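Local coordinates for protein L-fuculose phosphate aldolase (PDB 4C24) that belongs to the class II aldolase and adducin family, carries a histidine-ligated zinc ion and assembles from four copies of one chain, at residues A44-G49 / F53-S58; V61-D64 / N68-E71; A104-C109 / I185-K190; M120-G125 / E204-K209; A154-L157 / G161-A164. All coordinates share one frame; numbering follows the deposited sequence. Where two conformers were deposited one is given.

Interaction 1 of 5, residues A44-G49 / F53-S58; sequences AITPSG and FEIKES. With SO4 (sulfate ion), chain E.
I55 overlaps P47 through its branched end: the methyl CG2 comes within 3.9 Å of P47 CD, and I55 CD1 sits 4.0 Å from that same ring carbon. The isoleucine end thus comes up against one corner of the proline ring with both CG2 and CD1. With chi1 at -56°, I55 CG1 lies beside the backbone N, and the extended chi2 sends CD1 onward to T46, whose CB it meets at 4.4 Å. The hydroxyl of T46 is engaged elsewhere, with the backbone N of L33, and only the carbon side of this residue takes part. I14 of helix 7-22 also packs on I55.

Beyond P47 the chain turns polar and grips a sulfate ion, probably from the crystallisation liquor. S48 OG, anti to its own backbone N (chi1 180°), donates to sulfate O1 at 3.0 Å. G49 N points almost straight at sulfate O3, 3.0 Å away with an N-H...O angle of 175°. The sulfate is also hydrogen-bonded to S77 OG, S78 N and N32 ND2. The chemistry is thus divided: a small hydrocarbon contact joins the two loop segments, while hydroxyl, amide and backbone donors bind the sulfate, consistent with a site that accepts a tetrahedral anion.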
loop_
_atom_site.group_PDB
_atom_site.type_symbol
_atom_site.label_atom_id
_atom_site.label_comp_id
_atom_site.label_asym_id
_atom_site.label_seq_id
_atom_site.Cartn_x
_atom_site.Cartn_y
_atom_site.Cartn_z
ATOM N N ALA A 44 20.840 -0.320 25.971
ATOM C CA ALA A 44 20.225 -1.584 25.639
ATOM C C ALA A 44 19.857 -1.546 24.162
ATOM O O ALA A 44 19.251 -0.581 23.704
ATOM C CB ALA A 44 18.987 -1.808 26.496
ATOM N N ILE A 45 20.209 -2.591 23.437
ATOM C CA ILE A 45 20.019 -2.589 21.987
ATOM C C ILE A 45 19.510 -3.940 21.499
ATOM O O ILE A 45 19.767 -4.971 22.111
ATOM C CB ILE A 45 21.333 -2.154 21.292
ATOM C CG1 ILE A 45 21.064 -1.896 19.811
ATOM C CG2 ILE A 45 22.445 -3.175 21.503
ATOM C CD1 ILE A 45 22.141 -1.070 19.117
ATOM N N THR A 46 18.764 -3.943 20.410
ATOM C CA THR A 46 18.330 -5.197 19.791
ATOM C C THR A 46 19.489 -6.016 19.255
ATOM O O THR A 46 20.547 -5.461 18.944
ATOM C CB THR A 46 17.276 -4.914 18.709
ATOM O OG1 THR A 46 17.808 -3.924 17.797
ATOM C CG2 THR A 46 16.019 -4.359 19.355
ATOM N N PRO A 47 19.323 -7.344 19.149
ATOM C CA PRO A 47 20.405 -8.214 18.708
ATOM C C PRO A 47 20.498 -8.265 17.191
ATOM O O PRO A 47 19.526 -7.908 16.508
ATOM C CB PRO A 47 19.957 -9.580 19.238
ATOM C CG PRO A 47 18.476 -9.502 19.081
ATOM C CD PRO A 47 18.135 -8.127 19.560
ATOM N N SER A 48 21.621 -8.759 16.679
ATOM C CA SER A 48 21.818 -8.855 15.223
ATOM C C SER A 48 21.055 -10.034 14.646
ATOM O O SER A 48 21.018 -11.106 15.257
ATOM C CB SER A 48 23.295 -9.018 14.881
ATOM O OG SER A 48 23.459 -9.109 13.476
ATOM N N GLY A 49 20.446 -9.829 13.480
ATOM C CA GLY A 49 19.925 -10.922 12.664
ATOM C C GLY A 49 18.906 -11.818 13.331
ATOM O O GLY A 49 18.891 -13.031 13.082
ATOM N N PHE A 53 9.884 -10.376 15.476
ATOM C CA PHE A 53 8.827 -11.130 16.129
ATOM C C PHE A 53 9.328 -12.337 16.916
ATOM O O PHE A 53 8.546 -13.036 17.569
ATOM C CB PHE A 53 7.752 -11.507 15.111
ATOM C CG PHE A 53 6.703 -10.460 14.964
ATOM C CD1 PHE A 53 5.610 -10.447 15.823
ATOM C CD2 PHE A 53 6.830 -9.448 14.023
ATOM C CE1 PHE A 53 4.638 -9.477 15.723
ATOM C CE2 PHE A 53 5.854 -8.472 13.915
ATOM C CZ PHE A 53 4.762 -8.483 14.768
ATOM N N GLU A 54 10.640 -12.547 16.876
ATOM C CA GLU A 54 11.280 -13.655 17.584
ATOM C C GLU A 54 12.251 -13.180 18.667
ATOM O O GLU A 54 12.912 -13.994 19.303
ATOM C CB GLU A 54 12.011 -14.560 16.590
ATOM C CG GLU A 54 11.094 -15.212 15.566
ATOM C CD GLU A 54 11.717 -16.425 14.913
ATOM O OE1 GLU A 54 12.713 -16.265 14.175
ATOM O OE2 GLU A 54 11.204 -17.543 15.136
ATOM N N ILE A 55 12.337 -11.870 18.882
ATOM C CA ILE A 55 13.244 -11.338 19.900
ATOM C C ILE A 55 12.673 -11.501 21.313
ATOM O O ILE A 55 11.560 -11.039 21.606
ATOM C CB ILE A 55 13.620 -9.856 19.645
ATOM C CG1 ILE A 55 14.221 -9.688 18.248
ATOM C CG2 ILE A 55 14.603 -9.357 20.705
ATOM C CD1 ILE A 55 14.496 -8.241 17.893
ATOM N N LYS A 56 13.449 -12.158 22.179
ATOM C CA LYS A 56 13.116 -12.284 23.596
ATOM C C LYS A 56 13.939 -11.305 24.414
ATOM O O LYS A 56 14.988 -10.824 23.959
ATOM C CB LYS A 56 13.423 -13.693 24.088
ATOM C CG LYS A 56 12.686 -14.802 23.362
ATOM C CD LYS A 56 12.954 -16.107 24.084
ATOM C CE LYS A 56 12.879 -17.306 23.157
ATOM N NZ LYS A 56 14.249 -17.811 22.863
ATOM N N GLU A 57 13.476 -11.022 25.627
ATOM C CA GLU A 57 14.195 -10.160 26.550
ATOM C C GLU A 57 15.669 -10.580 26.684
ATOM O O GLU A 57 16.560 -9.727 26.714
ATOM C CB GLU A 57 13.486 -10.134 27.911
ATOM C CG GLU A 57 14.033 -9.106 28.877
ATOM C CD GLU A 57 13.061 -8.735 29.983
ATOM O OE1 GLU A 57 11.835 -8.719 29.736
ATOM O OE2 GLU A 57 13.533 -8.441 31.099
ATOM N N SER A 58 15.923 -11.887 26.725
ATOM C CA SER A 58 17.276 -12.398 26.862
ATOM C C SER A 58 18.149 -12.172 25.634
ATOM O O SER A 58 19.352 -12.341 25.717
ATOM C CB SER A 58 17.275 -13.879 27.271
ATOM O OG SER A 58 16.689 -14.700 26.278
HETATM S S SO4 E . 21.069 -5.863 12.592
HETATM O O1 SO4 E . 22.420 -6.381 12.889
HETATM O O2 SO4 E . 21.193 -5.025 11.395
HETATM O O3 SO4 E . 20.250 -7.071 12.367
HETATM O O4 SO4 E . 20.552 -5.031 13.702
#

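Interaction 2 of 5, residues V61-D64 / N68-E71; sequences VVMD and NVVE
V62 O is gripped by two backbone donors of 68-71, V70 N at 2.8 Å and E71 N at 3.3 Å, both from one face of its carbonyl plane. This classic beta bulge sets V70 and E71 against V62, and the register slips by one before M63 pairs with V69. V62 N returns a bond to E71 O, and D64 N one to N68 O.

At the turn end, N68 clasps the carboxylate of D64. N68 N reaches D64 OD1 at 2.9 Å from above the carboxylate plane, while each oxygen offers its syn lone pair to N68 ND2 at 3.2 Å, OD2 in the amide plane and OD1 tilted from it. D64 CG, between its backbone N and carbonyl carbon (chi1 78°), turns the carboxylate to N68, and N66 N also binds OD1.

Apolar contacts lie around these bonds. V62 CB lies alongside E71 CB at 3.7 Å, the side chains pointing the same way, and V61 CG1 meets V69 CG1 at 3.8 Å, crossing at about a right angle. E71 OE1 forms a salt bridge with K10 of helix 7-22, and strand 61-64 pairs on its other edge with strand 42-45, leaving 69-71 outermost in this chain's sheet.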
loop_
_atom_site.group_PDB
_atom_site.type_symbol
_atom_site.label_atom_id
_atom_site.label_comp_id
_atom_site.label_asym_id
_atom_site.label_seq_id
_atom_site.Cartn_x
_atom_site.Cartn_y
_atom_site.Cartn_z
ATOM N N VAL A 61 20.797 -6.889 24.120
ATOM C CA VAL A 61 22.172 -6.760 24.528
ATOM C C VAL A 61 22.342 -5.441 25.248
ATOM O O VAL A 61 21.809 -4.405 24.816
ATOM C CB VAL A 61 23.152 -6.836 23.327
ATOM C CG1 VAL A 61 24.575 -6.635 23.803
ATOM C CG2 VAL A 61 23.038 -8.167 22.588
ATOM N N VAL A 62 23.066 -5.477 26.363
ATOM C CA VAL A 62 23.273 -4.264 27.149
ATOM C C VAL A 62 24.762 -3.982 27.136
ATOM O O VAL A 62 25.586 -4.869 27.334
ATOM C CB VAL A 62 22.763 -4.421 28.602
ATOM C CG1 VAL A 62 22.952 -3.127 29.385
ATOM C CG2 VAL A 62 21.294 -4.805 28.554
ATOM N N MET A 63 25.107 -2.730 26.856
ATOM C CA MET A 63 26.471 -2.314 26.683
ATOM C C MET A 63 26.777 -1.098 27.525
ATOM O O MET A 63 25.907 -0.276 27.736
ATOM C CB MET A 63 26.583 -1.842 25.248
ATOM C CG MET A 63 27.729 -2.395 24.473
ATOM S SD MET A 63 27.379 -1.714 22.847
ATOM C CE MET A 63 26.522 -3.107 22.124
ATOM N N ASP A 64 28.023 -0.949 27.954
ATOM C CA ASP A 64 28.449 0.286 28.600
ATOM C C ASP A 64 28.825 1.355 27.542
ATOM O O ASP A 64 28.767 1.096 26.349
ATOM C CB ASP A 64 29.552 0.023 29.638
ATOM C CG ASP A 64 30.933 -0.195 29.034
ATOM O OD1 ASP A 64 31.127 -0.041 27.794
ATOM O OD2 ASP A 64 31.868 -0.511 29.809
ATOM N N ASN A 68 31.362 -2.075 25.739
ATOM C CA ASN A 68 31.628 -3.366 26.364
ATOM C C ASN A 68 30.304 -3.975 26.752
ATOM O O ASN A 68 29.499 -3.335 27.442
ATOM C CB ASN A 68 32.476 -3.184 27.601
ATOM C CG ASN A 68 33.832 -2.606 27.281
ATOM O OD1 ASN A 68 34.662 -3.263 26.688
ATOM N ND2 ASN A 68 34.043 -1.369 27.671
ATOM N N VAL A 69 30.076 -5.182 26.256
ATOM C CA VAL A 69 28.832 -5.901 26.543
ATOM C C VAL A 69 28.841 -6.344 28.004
ATOM O O VAL A 69 29.812 -6.936 28.473
ATOM C CB VAL A 69 28.670 -7.120 25.632
ATOM C CG1 VAL A 69 27.414 -7.895 26.025
ATOM C CG2 VAL A 69 28.551 -6.658 24.193
ATOM N N VAL A 70 27.766 -6.010 28.704
ATOM C CA VAL A 70 27.638 -6.374 30.119
ATOM C C VAL A 70 26.436 -7.293 30.378
ATOM O O VAL A 70 26.373 -7.962 31.434
ATOM C CB VAL A 70 27.601 -5.121 31.018
ATOM C CG1 VAL A 70 28.976 -4.468 31.053
ATOM C CG2 VAL A 70 26.517 -4.146 30.557
ATOM N N GLU A 71 25.469 -7.349 29.475
ATOM C CA GLU A 71 24.390 -8.352 29.555
ATOM C C GLU A 71 24.032 -8.855 28.179
ATOM O O GLU A 71 23.999 -8.074 27.249
ATOM C CB GLU A 71 23.130 -7.734 30.157
ATOM C CG GLU A 71 23.105 -7.549 31.655
ATOM C CD GLU A 71 21.688 -7.533 32.230
ATOM O OE1 GLU A 71 20.751 -7.016 31.571
ATOM O OE2 GLU A 71 21.511 -8.043 33.364
#

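Interaction 3 of 5, residues A104-C109 / I185-K190; sequences ATVLAC and IYCLAK
Two helices at the subunit interface, 103-110 and 169-192, pack through L107 and C187 in a contact made wholly of apolar side-chain atoms. The short segments run at 66° to each other with axes 10.2 Å apart at their closest, a spacing that only side chains bridge. C187 SG, swung beside its own backbone N (chi1 -77°), projects into the gap and meets L107 CD2 at 3.8 Å. V106 CG1 touches the same sulfur at 4.0 Å, so that C187 SG rests against two consecutive residues of the opposing helix.

Both methyls of L107 come 4.0 Å from Y186 CD2, with CD1 at the ring edge near its plane; the leucine and the tyrosine cross at about a right angle. Y186 also packs on L114, P115 and S117, and it meets the ring of F192 of a second subunit.

L107 also rests on L156 of the sheet, linking this helix pair to the strands. V106 packs on L188 of the second subunit, while L188 packs on V106 of a third. This head-to-tail repetition, V106 to one neighbour and L188 to another, is consistent with a cyclic tetramer, as in the class II aldolase family, whose alpha/beta fold sets helices against a central sheet.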
loop_
_atom_site.group_PDB
_atom_site.type_symbol
_atom_site.label_atom_id
_atom_site.label_comp_id
_atom_site.label_asym_id
_atom_site.label_seq_id
_atom_site.Cartn_x
_atom_site.Cartn_y
_atom_site.Cartn_z
ATOM N N ALA A 104 11.848 7.503 2.653
ATOM C CA ALA A 104 13.043 8.028 3.278
ATOM C C ALA A 104 14.273 7.356 2.674
ATOM O O ALA A 104 15.276 8.015 2.430
ATOM C CB ALA A 104 12.969 7.889 4.790
ATOM N N THR A 105 14.187 6.068 2.384
ATOM C CA THR A 105 15.305 5.342 1.805
ATOM C C THR A 105 15.460 5.705 0.336
ATOM O O THR A 105 16.589 5.778 -0.130
ATOM C CB THR A 105 15.125 3.841 2.001
ATOM O OG1 THR A 105 15.079 3.605 3.404
ATOM C CG2 THR A 105 16.281 3.054 1.399
ATOM N N VAL A 106 14.348 5.941 -0.365
ATOM C CA VAL A 106 14.426 6.517 -1.744
ATOM C C VAL A 106 15.294 7.766 -1.751
ATOM O O VAL A 106 16.255 7.892 -2.564
ATOM C CB VAL A 106 13.031 6.821 -2.294
ATOM C CG1 VAL A 106 13.119 7.671 -3.579
ATOM C CG2 VAL A 106 12.331 5.507 -2.539
ATOM N N LEU A 107 14.964 8.702 -0.875
ATOM C CA LEU A 107 15.771 9.925 -0.786
ATOM C C LEU A 107 17.224 9.594 -0.459
ATOM O O LEU A 107 18.143 10.147 -1.029
ATOM C CB LEU A 107 15.176 10.892 0.213
ATOM C CG LEU A 107 13.863 11.502 -0.267
ATOM C CD1 LEU A 107 13.303 12.394 0.832
ATOM C CD2 LEU A 107 14.088 12.376 -1.542
ATOM N N ALA A 108 17.457 8.656 0.456
ATOM C CA ALA A 108 18.800 8.256 0.816
ATOM C C ALA A 108 19.570 7.679 -0.370
ATOM O O ALA A 108 20.785 7.838 -0.450
ATOM C CB ALA A 108 18.699 7.197 1.925
ATOM N N CYS A 109 18.883 6.951 -1.247
ATOM C CA CYS A 109 19.552 6.342 -2.394
ATOM C C CYS A 109 19.841 7.334 -3.500
ATOM O O CYS A 109 20.722 7.080 -4.318
ATOM C CB CYS A 109 18.801 5.117 -2.907
ATOM S SG CYS A 109 18.743 3.779 -1.688
ATOM N N ILE A 185 5.462 12.250 0.957
ATOM C CA ILE A 185 4.770 13.409 0.403
ATOM C C ILE A 185 5.724 14.137 -0.548
ATOM O O ILE A 185 5.318 14.512 -1.654
ATOM C CB ILE A 185 4.267 14.366 1.500
ATOM C CG1 ILE A 185 3.188 13.686 2.377
ATOM C CG2 ILE A 185 3.769 15.694 0.925
ATOM C CD1 ILE A 185 1.980 13.227 1.608
ATOM N N TYR A 186 6.956 14.324 -0.105
ATOM C CA TYR A 186 7.928 15.105 -0.913
ATOM C C TYR A 186 8.196 14.390 -2.223
ATOM O O TYR A 186 8.213 15.024 -3.311
ATOM C CB TYR A 186 9.208 15.280 -0.139
ATOM C CG TYR A 186 10.294 16.046 -0.858
ATOM C CD1 TYR A 186 10.073 17.328 -1.286
ATOM C CD2 TYR A 186 11.530 15.476 -1.068
ATOM C CE1 TYR A 186 11.088 18.023 -1.907
ATOM C CE2 TYR A 186 12.557 16.156 -1.694
ATOM C CZ TYR A 186 12.319 17.434 -2.100
ATOM O OH TYR A 186 13.340 18.117 -2.737
ATOM N N CYS A 187 8.443 13.097 -2.172
ATOM C CA CYS A 187 8.740 12.344 -3.387
ATOM C C CYS A 187 7.567 12.344 -4.355
ATOM O O CYS A 187 7.709 12.539 -5.562
ATOM C CB CYS A 187 9.091 10.900 -3.022
ATOM S SG CYS A 187 10.744 10.714 -2.355
ATOM N N LEU A 188 6.371 12.098 -3.838
ATOM C CA LEU A 188 5.197 12.078 -4.667
ATOM C C LEU A 188 4.948 13.465 -5.268
ATOM O O LEU A 188 4.553 13.572 -6.448
ATOM C CB LEU A 188 3.965 11.614 -3.864
ATOM C CG LEU A 188 4.055 10.177 -3.410
ATOM C CD1 LEU A 188 2.814 9.879 -2.590
ATOM C CD2 LEU A 188 4.196 9.156 -4.478
ATOM N N ALA A 189 5.171 14.522 -4.488
ATOM C CA ALA A 189 4.966 15.877 -5.023
ATOM C C ALA A 189 5.949 16.111 -6.149
ATOM O O ALA A 189 5.555 16.709 -7.152
ATOM C CB ALA A 189 5.110 16.916 -3.938
ATOM N N LYS A 190 7.167 15.612 -6.004
ATOM C CA LYS A 190 8.216 15.844 -7.032
ATOM C C LYS A 190 7.773 15.209 -8.359
ATOM O O LYS A 190 8.154 15.671 -9.454
ATOM C CB LYS A 190 9.580 15.327 -6.558
ATOM C CG LYS A 190 10.748 15.725 -7.456
ATOM C CD LYS A 190 11.140 17.169 -7.189
ATOM C CE LYS A 190 12.399 17.546 -7.948
ATOM N NZ LYS A 190 12.708 18.991 -7.767
#

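Interaction 4 of 5, residues M120-G125 / E204-K209; sequences MIAVAG and ELMAEK
I121 O, one residue before the A122 that meets M206, accepts two backbone bonds, from A124 N at 2.8 Å and from G125 N at 3.1 Å. The first closes a turn of the 3-10 type and the second reaches one residue further; with V123 N bonded to M120 O at 3.1 Å, they wind 120-125 into a short turn, from which A122 points to helix 200-210. G125 then leaves with a phi of 153°, a backbone shape accessible chiefly to glycine.

The contact itself is small and apolar. A122 CB presses on the root of M206, 3.6 Å from its CG and 3.8 Å from its CB. There the methionine bends: chi2 at 62° and chi3 at 64° curl SD and CE away from the alanine, and the side chain goes on to pack against Y119 and against Y133 of a third subunit. The small residues A122 and A207 let the backbones come close, with their CA atoms 5.8 Å apart.

M203 and F210 of helix 200-210 touch A122 as well. I121 and A124 pack on V179 of helix 169-192, and A124 pairs through its backbone with R153. The segment thus touches helices 169-192 and 200-210 near strand 154-157.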
loop_
_atom_site.group_PDB
_atom_site.type_symbol
_atom_site.label_atom_id
_atom_site.label_comp_id
_atom_site.label_asym_id
_atom_site.label_seq_id
_atom_site.Cartn_x
_atom_site.Cartn_y
_atom_site.Cartn_z
ATOM N N MET A 120 5.114 19.000 9.200
ATOM C CA MET A 120 5.356 17.996 10.245
ATOM C C MET A 120 6.802 17.551 10.366
ATOM O O MET A 120 7.203 16.894 11.333
ATOM C CB MET A 120 4.443 16.792 10.057
ATOM C CG MET A 120 3.027 17.060 10.508
ATOM S SD MET A 120 2.873 17.434 12.265
ATOM C CE MET A 120 3.762 16.083 12.996
ATOM N N ILE A 121 7.631 17.902 9.390
ATOM C CA ILE A 121 9.033 17.557 9.469
ATOM C C ILE A 121 9.673 18.211 10.695
ATOM O O ILE A 121 10.730 17.799 11.112
ATOM C CB ILE A 121 9.796 17.879 8.154
ATOM C CG1 ILE A 121 11.096 17.065 8.090
ATOM C CG2 ILE A 121 10.003 19.390 7.946
ATOM C CD1 ILE A 121 10.888 15.577 8.309
ATOM N N ALA A 122 9.054 19.258 11.235
ATOM C CA ALA A 122 9.566 19.915 12.448
ATOM C C ALA A 122 9.746 18.991 13.662
ATOM O O ALA A 122 10.461 19.337 14.594
ATOM C CB ALA A 122 8.714 21.106 12.817
ATOM N N VAL A 123 9.150 17.806 13.626
ATOM C CA VAL A 123 9.505 16.821 14.661
ATOM C C VAL A 123 10.989 16.432 14.616
ATOM O O VAL A 123 11.562 16.030 15.616
ATOM C CB VAL A 123 8.623 15.558 14.626
ATOM C CG1 VAL A 123 7.163 15.927 14.840
ATOM C CG2 VAL A 123 8.849 14.745 13.351
ATOM N N ALA A 124 11.620 16.555 13.442
ATOM C CA ALA A 124 13.024 16.264 13.309
ATOM C C ALA A 124 13.895 17.515 13.158
ATOM O O ALA A 124 15.020 17.526 13.622
ATOM C CB ALA A 124 13.235 15.317 12.149
ATOM N N GLY A 125 13.363 18.557 12.526
ATOM C CA GLY A 125 14.111 19.804 12.279
ATOM C C GLY A 125 13.559 20.497 11.052
ATOM O O GLY A 125 12.518 20.115 10.540
ATOM N N GLU A 204 11.260 27.698 11.942
ATOM C CA GLU A 204 11.736 28.129 13.264
ATOM C C GLU A 204 10.533 28.296 14.195
ATOM O O GLU A 204 10.564 27.871 15.365
ATOM C CB GLU A 204 12.491 29.452 13.145
ATOM N N LEU A 205 9.461 28.881 13.659
ATOM C CA LEU A 205 8.203 29.024 14.393
ATOM C C LEU A 205 7.626 27.653 14.721
ATOM O O LEU A 205 7.168 27.420 15.835
ATOM C CB LEU A 205 7.215 29.882 13.587
ATOM C CG LEU A 205 5.770 30.107 14.026
ATOM C CD1 LEU A 205 5.633 30.474 15.499
ATOM C CD2 LEU A 205 5.169 31.194 13.153
ATOM N N MET A 206 7.683 26.742 13.756
ATOM C CA MET A 206 7.172 25.402 13.939
ATOM C C MET A 206 7.882 24.686 15.088
ATOM O O MET A 206 7.230 24.012 15.903
ATOM C CB MET A 206 7.325 24.612 12.638
ATOM C CG MET A 206 6.161 23.658 12.359
ATOM S SD MET A 206 4.583 24.517 12.169
ATOM C CE MET A 206 4.929 25.474 10.685
ATOM N N ALA A 207 9.204 24.858 15.160
ATOM C CA ALA A 207 10.004 24.247 16.221
ATOM C C ALA A 207 9.512 24.702 17.583
ATOM O O ALA A 207 9.408 23.891 18.504
ATOM C CB ALA A 207 11.484 24.563 16.066
ATOM N N GLU A 208 9.216 25.992 17.705
ATOM C CA GLU A 208 8.796 26.557 18.989
ATOM C C GLU A 208 7.401 26.094 19.378
ATOM O O GLU A 208 7.144 25.825 20.550
ATOM C CB GLU A 208 8.943 28.082 18.984
ATOM C CG GLU A 208 10.306 28.492 18.439
ATOM C CD GLU A 208 10.801 29.841 18.916
ATOM O OE1 GLU A 208 10.153 30.867 18.616
ATOM O OE2 GLU A 208 11.864 29.872 19.576
ATOM N N LYS A 209 6.514 25.961 18.393
ATOM C CA LYS A 209 5.163 25.446 18.630
ATOM C C LYS A 209 5.164 23.988 19.055
ATOM O O LYS A 209 4.317 23.574 19.856
ATOM C CB LYS A 209 4.299 25.616 17.387
ATOM C CG LYS A 209 4.036 27.071 17.044
ATOM C CD LYS A 209 3.050 27.194 15.909
ATOM C CE LYS A 209 1.627 27.171 16.429
ATOM N NZ LYS A 209 1.239 28.502 16.964
#

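Interaction 5 of 5, residues A154-L157 / G161-A164; sequences AVLL and GILA
L157 and G161 exchange both of their backbone bonds: L157 N reaches G161 O at 2.7 Å and almost straight, 178° at the hydrogen, although it approaches from above the carbonyl plane. G161 N answers to L157 O at 3.1 Å, this time in the plane and on a lone pair. Two residues along, V155 N gives to L163 O at 2.8 Å and L163 N to V155 O at 2.9 Å, both nearly along the C=O axis. A bent CA-H...O contact supplements this ladder, A154 CA lying 3.1 Å from L163 O.

Other backbone groups bond to neighbouring strands: L156 with R129 and A131, I162 with A99, and A164 with I97. This is a regular antiparallel beta hairpin inside the mixed sheet of the class II aldolase fold, and its turn carries H160, which joins H98 and H100 on the zinc ion. I162 O has a further task: it is hydrogen-bonded to H98 ND1, a second-shell hold that would fix the rotation of that imidazole and probably leaves its NE2 for the metal.

Side chains fill both faces. V155 CG1 lies against L163 CB at 3.8 Å, the two pointing the same way, V155 packing on helix 139-149 and L163 on helix 80-89. On the other face L156 CD2 meets I162 CG1 at 4.1 Å, and A154 and A164 both touch I175 of helix 169-192.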
loop_
_atom_site.group_PDB
_atom_site.type_symbol
_atom_site.label_atom_id
_atom_site.label_comp_id
_atom_site.label_asym_id
_atom_site.label_seq_id
_atom_site.Cartn_x
_atom_site.Cartn_y
_atom_site.Cartn_z
ATOM N N ALA A 154 16.639 13.377 13.151
ATOM C CA ALA A 154 16.668 12.287 12.197
ATOM C C ALA A 154 17.713 12.586 11.156
ATOM O O ALA A 154 18.074 13.748 10.978
ATOM C CB ALA A 154 15.312 12.088 11.546
ATOM N N VAL A 155 18.164 11.536 10.492
ATOM C CA VAL A 155 19.150 11.651 9.413
ATOM C C VAL A 155 18.944 10.515 8.433
ATOM O O VAL A 155 18.594 9.401 8.828
ATOM C CB VAL A 155 20.601 11.681 9.951
ATOM C CG1 VAL A 155 21.007 10.373 10.593
ATOM C CG2 VAL A 155 21.602 12.010 8.861
ATOM N N LEU A 156 19.084 10.780 7.136
ATOM C CA LEU A 156 19.093 9.731 6.142
ATOM C C LEU A 156 20.508 9.144 5.966
ATOM O O LEU A 156 21.516 9.865 5.973
ATOM C CB LEU A 156 18.543 10.254 4.804
ATOM C CG LEU A 156 17.203 10.990 4.822
ATOM C CD1 LEU A 156 16.813 11.475 3.436
ATOM C CD2 LEU A 156 16.141 10.088 5.450
ATOM N N LEU A 157 20.580 7.834 5.815
ATOM C CA LEU A 157 21.839 7.137 5.641
ATOM C C LEU A 157 21.907 6.727 4.181
ATOM O O LEU A 157 21.075 5.968 3.680
ATOM C CB LEU A 157 21.868 5.885 6.518
ATOM C CG LEU A 157 21.605 6.173 7.994
ATOM C CD1 LEU A 157 21.545 4.839 8.744
ATOM C CD2 LEU A 157 22.609 7.147 8.613
ATOM N N GLY A 161 19.074 3.884 4.659
ATOM C CA GLY A 161 17.836 4.049 5.420
ATOM C C GLY A 161 17.799 5.292 6.253
ATOM O O GLY A 161 18.286 6.339 5.840
ATOM N N ILE A 162 17.220 5.199 7.438
ATOM C CA ILE A 162 17.004 6.344 8.272
ATOM C C ILE A 162 17.441 6.005 9.690
ATOM O O ILE A 162 17.404 4.836 10.099
ATOM C CB ILE A 162 15.508 6.755 8.256
ATOM C CG1 ILE A 162 15.255 8.095 8.941
ATOM C CG2 ILE A 162 14.631 5.673 8.893
ATOM C CD1 ILE A 162 13.839 8.603 8.800
ATOM N N LEU A 163 17.859 7.025 10.410
ATOM C CA LEU A 163 18.146 6.971 11.826
ATOM C C LEU A 163 17.395 8.112 12.490
ATOM O O LEU A 163 17.437 9.256 12.027
ATOM C CB LEU A 163 19.648 7.111 12.090
ATOM C CG LEU A 163 20.189 6.856 13.502
ATOM C CD1 LEU A 163 20.207 5.350 13.734
ATOM C CD2 LEU A 163 21.611 7.401 13.693
ATOM N N ALA A 164 16.686 7.821 13.586
ATOM C CA ALA A 164 16.012 8.866 14.338
ATOM C C ALA A 164 16.256 8.689 15.824
ATOM O O ALA A 164 16.436 7.570 16.283
ATOM C CB ALA A 164 14.516 8.867 14.054
#

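Overall arrangement
The five contacts run along one sheet and out to the helices beside it. Interactions 1 and 2 adjoin, I45 N probably bonding to V61 O at 2.8 Å, so the sulfate loop and the edge hairpin share neighbouring strands. Interaction 5 lies nearest the middle of the chain, and its turn carries the zinc ligand H160; the L157 side chain is about 6 Å from a bound zinc ion, and the T46 side chain of interaction 1 is about 10 Å from one. Interaction 5 touches interaction 3, with A108 CB 3.2 Å from L157 O, and interaction 4, with A124 CB 3.9 Å from A154 CB. Interactions 3 and 4, centres about 20 Å apart, both reach the third subunit.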